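Local coordinates for zebrafish RNase5 (Danio rerio, PDB 3LJE), which probably cleaves RNA as a secreted ribonuclease of the pancreatic RNase superfamily, in the angiogenin-related branch found in fish, at residues Arg58-Cys63 / Lys113-His118. Residues are numbered along the deposited sequence; the frame is centred on the assembly and turned at random.
Sequences RITTVC and KGWPVH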
ATOM      1  N   ARG A  58       9.716  -1.460  -9.515  1.00 16.33           N
ATOM      2  CA  ARG A  58      10.371  -0.245  -9.080  1.00 17.70           C
ATOM      3  C   ARG A  58      10.203  -0.083  -7.566  1.00 19.25           C
ATOM      4  O   ARG A  58      11.106   0.355  -6.878  1.00 19.83           O
ATOM      5  CB  ARG A  58       9.775   0.998  -9.781  1.00 17.33           C
ATOM      6  CG  ARG A  58      10.817   2.187  -9.598  1.00 19.95           C
ATOM      7  CD  ARG A  58      10.624   3.373 -10.568  1.00 22.44           C
ATOM      8  NE  ARG A  58       9.415   4.095 -10.156  1.00 19.62           N
ATOM      9  CZ  ARG A  58       9.452   5.149  -9.334  1.00 19.93           C
ATOM     10  NH1 ARG A  58      10.629   5.633  -8.790  1.00 19.05           N
ATOM     11  NH2 ARG A  58       8.327   5.777  -9.068  1.00 18.75           N
ATOM     12  N   ILE A  59       9.021  -0.394  -7.074  1.00 17.07           N
ATOM     13  CA  ILE A  59       8.783  -0.243  -5.620  1.00 16.65           C
ATOM     14  C   ILE A  59       9.724  -1.238  -4.896  1.00 17.39           C
ATOM     15  O   ILE A  59      10.272  -0.888  -3.824  1.00 16.07           O
ATOM     16  CB  ILE A  59       7.331  -0.584  -5.295  1.00 17.73           C
ATOM     17  CG1 ILE A  59       6.420   0.524  -5.883  1.00 17.85           C
ATOM     18  CG2 ILE A  59       7.059  -0.625  -3.769  1.00 15.92           C
ATOM     19  CD1 ILE A  59       4.928   0.085  -5.865  1.00 20.78           C
ATOM     20  N   THR A  60       9.907  -2.416  -5.469  1.00 16.21           N
ATOM     21  CA  THR A  60      10.773  -3.430  -4.810  1.00 18.85           C
ATOM     22  C   THR A  60      12.231  -2.924  -4.641  1.00 21.22           C
ATOM     23  O   THR A  60      12.949  -3.359  -3.718  1.00 21.67           O
ATOM     24  CB  THR A  60      10.626  -4.768  -5.593  1.00 19.67           C
ATOM     25  OG1 THR A  60       9.270  -5.195  -5.426  1.00 20.38           O
ATOM     26  CG2 THR A  60      11.596  -5.907  -5.061  1.00 19.39           C
ATOM     27  N   THR A  61      12.686  -2.025  -5.531  1.00 19.71           N
ATOM     28  CA  THR A  61      14.053  -1.450  -5.381  1.00 19.09           C
ATOM     29  C   THR A  61      14.218  -0.716  -4.041  1.00 18.86           C
ATOM     30  O   THR A  61      15.342  -0.544  -3.595  1.00 18.04           O
ATOM     31  CB  THR A  61      14.438  -0.403  -6.535  1.00 18.39           C
ATOM     32  OG1 THR A  61      13.594   0.757  -6.466  1.00 19.25           O
ATOM     33  CG2 THR A  61      14.331  -1.117  -7.925  1.00 20.65           C
ATOM     34  N   VAL A  62      13.111  -0.279  -3.430  1.00 17.68           N
ATOM     35  CA  VAL A  62      13.247   0.332  -2.089  1.00 18.53           C
ATOM     36  C   VAL A  62      13.796  -0.718  -1.082  1.00 20.33           C
ATOM     37  O   VAL A  62      14.508  -0.362  -0.094  1.00 19.43           O
ATOM     38  CB  VAL A  62      11.898   0.874  -1.587  1.00 17.51           C
ATOM     39  CG1 VAL A  62      12.026   1.523  -0.150  1.00 15.71           C
ATOM     40  CG2 VAL A  62      11.506   2.020  -2.554  1.00 17.35           C
ATOM     41  N   CYS A  63      13.491  -1.982  -1.347  1.00 18.83           N
ATOM     42  CA  CYS A  63      13.954  -3.053  -0.460  1.00 22.81           C
ATOM     43  C   CYS A  63      15.334  -3.518  -0.953  1.00 25.14           C
ATOM     44  O   CYS A  63      15.878  -4.520  -0.440  1.00 25.50           O
ATOM     45  CB  CYS A  63      12.995  -4.261  -0.506  1.00 20.86           C
ATOM     46  SG  CYS A  63      11.436  -3.902   0.334  1.00 21.18           S
ATOM     47  N   LYS A 113      13.863 -10.247   3.032  1.00 26.82           N
ATOM     48  CA  LYS A 113      14.723 -10.891   2.037  1.00 28.51           C
ATOM     49  C   LYS A 113      14.664 -10.208   0.655  1.00 27.16           C
ATOM     50  O   LYS A 113      14.730 -10.903  -0.351  1.00 26.64           O
ATOM     51  CB  LYS A 113      14.352 -12.380   1.874  1.00 31.67           C
ATOM     52  CG  LYS A 113      14.593 -13.304   3.171  1.00 35.10           C
ATOM     53  CD  LYS A 113      13.953 -14.711   3.002  1.00 36.06           C
ATOM     54  CE  LYS A 113      13.628 -15.425   4.327  1.00 39.66           C
ATOM     55  NZ  LYS A 113      12.728 -14.575   5.293  1.00 40.87           N
ATOM     56  N   GLY A 114      14.592  -8.867   0.641  1.00 25.72           N
ATOM     57  CA  GLY A 114      14.577  -8.081  -0.572  1.00 25.37           C
ATOM     58  C   GLY A 114      13.151  -7.827  -1.141  1.00 25.23           C
ATOM     59  O   GLY A 114      13.017  -7.185  -2.223  1.00 26.88           O
ATOM     60  N   TRP A 115      12.109  -8.358  -0.496  1.00 22.58           N
ATOM     61  CA  TRP A 115      10.713  -8.138  -1.069  1.00 22.24           C
ATOM     62  C   TRP A 115       9.894  -7.266  -0.166  1.00 20.60           C
ATOM     63  O   TRP A 115       9.946  -7.408   1.079  1.00 20.85           O
ATOM     64  CB  TRP A 115       9.959  -9.463  -1.184  1.00 23.58           C
ATOM     65  CG  TRP A 115      10.682 -10.447  -2.016  1.00 27.03           C
ATOM     66  CD1 TRP A 115      11.586 -11.427  -1.593  1.00 29.55           C
ATOM     67  CD2 TRP A 115      10.684 -10.478  -3.429  1.00 29.40           C
ATOM     68  NE1 TRP A 115      12.142 -12.048  -2.695  1.00 31.18           N
ATOM     69  CE2 TRP A 115      11.608 -11.499  -3.831  1.00 31.42           C
ATOM     70  CE3 TRP A 115      10.003  -9.747  -4.402  1.00 28.70           C
ATOM     71  CZ2 TRP A 115      11.851 -11.791  -5.185  1.00 32.78           C
ATOM     72  CZ3 TRP A 115      10.230 -10.012  -5.734  1.00 32.46           C
ATOM     73  CH2 TRP A 115      11.152 -11.032  -6.126  1.00 33.65           C
ATOM     74  N   PRO A 116       9.050  -6.392  -0.750  1.00 19.15           N
ATOM     75  CA  PRO A 116       8.240  -5.541   0.147  1.00 18.73           C
ATOM     76  C   PRO A 116       7.074  -6.323   0.788  1.00 20.84           C
ATOM     77  O   PRO A 116       6.336  -7.027   0.075  1.00 20.28           O
ATOM     78  CB  PRO A 116       7.704  -4.434  -0.770  1.00 18.27           C
ATOM     79  CG  PRO A 116       7.632  -5.176  -2.224  1.00 15.31           C
ATOM     80  CD  PRO A 116       8.912  -6.073  -2.187  1.00 17.85           C
ATOM     81  N   VAL A 117       6.886  -6.170   2.099  1.00 19.34           N
ATOM     82  CA  VAL A 117       5.798  -6.900   2.782  1.00 20.63           C
ATOM     83  C   VAL A 117       4.917  -5.996   3.584  1.00 21.34           C
ATOM     84  O   VAL A 117       3.933  -6.465   4.208  1.00 24.14           O
ATOM     85  CB  VAL A 117       6.484  -7.980   3.746  1.00 20.69           C
ATOM     86  CG1 VAL A 117       7.141  -9.017   2.855  1.00 23.69           C
ATOM     87  CG2 VAL A 117       7.550  -7.270   4.665  1.00 19.64           C
ATOM     88  N   HIS A 118       5.233  -4.681   3.660  1.00 20.39           N
ATOM     89  CA  HIS A 118       4.406  -3.836   4.478  1.00 19.64           C
ATOM     90  C   HIS A 118       4.598  -2.391   4.019  1.00 18.09           C
ATOM     91  O   HIS A 118       5.690  -2.026   3.595  1.00 18.31           O
ATOM     92  CB  HIS A 118       4.885  -4.013   5.972  1.00 21.82           C
ATOM     93  CG  HIS A 118       4.330  -3.013   6.919  1.00 26.07           C
ATOM     94  ND1 HIS A 118       3.036  -3.083   7.409  1.00 26.43           N
ATOM     95  CD2 HIS A 118       4.888  -1.885   7.464  1.00 26.02           C
ATOM     96  CE1 HIS A 118       2.812  -2.051   8.212  1.00 26.60           C
ATOM     97  NE2 HIS A 118       3.914  -1.310   8.265  1.00 29.01           N
TER
HETATM   98  O   HOH W   1      14.942  -5.809  -3.582  1.00 33.38           O
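Cys-63 lays its sulfur over the backbone at the Trp-115 to Pro-116 peptide. SG lies 3.6 Å from Pro-116 CA and 3.9 Å from Pro-116 CB. Its CB rests beside the next carbonyl back, 3.4 Å from Gly-114 O. SG is anti to its own carbonyl carbon (chi1 -72°), which turns it toward strand 115-119. The same sulfur is disulfide-bonded to Cys-111 of strand 97-112, which pairs with 115-119. The disulfide thus ties 58-63 to the antiparallel partner of 115-119, and so probably keeps the two segments near each other.

Thr-60, one turn earlier, meets the same strand with both branches of its side chain. Its OG1 sits against the proline ring, 3.4 Å from Pro-116 CD, and the two side chains cross at about a right angle. This is van der Waals packing: the hydroxyl's hydrogen bond is with Lys-56 O, within its own helix. CG2 stands anti to the backbone N, a rotation that puts the methyl 3.4 Å from Gly-114 O. The same methyl approaches the Trp-115 indole obliquely, near CE3.

Between the segments the polar link is a water. It donates to Gly-114 O at 2.7 Å and, less closely, to Thr-60 O at 3.2 Å. Thr-60 O also accepts from Cys-63 N, so two donors serve it. Gly-114 takes a positive phi of 89° in the turn that leads into strand 115-119.

The contact joins helix 56-60 and the residues that follow it to the start of the last strand, 115-119, close to the surface of the pancreatic ribonuclease fold. Helix 8-18 covers Pro-116 through Tyr-11 and Phe-14, and Tyr-11 also meets Trp-115 edge-to-face. Leu-109 of strand 97-112 packs against Ile-59, Val-62 and Pro-116.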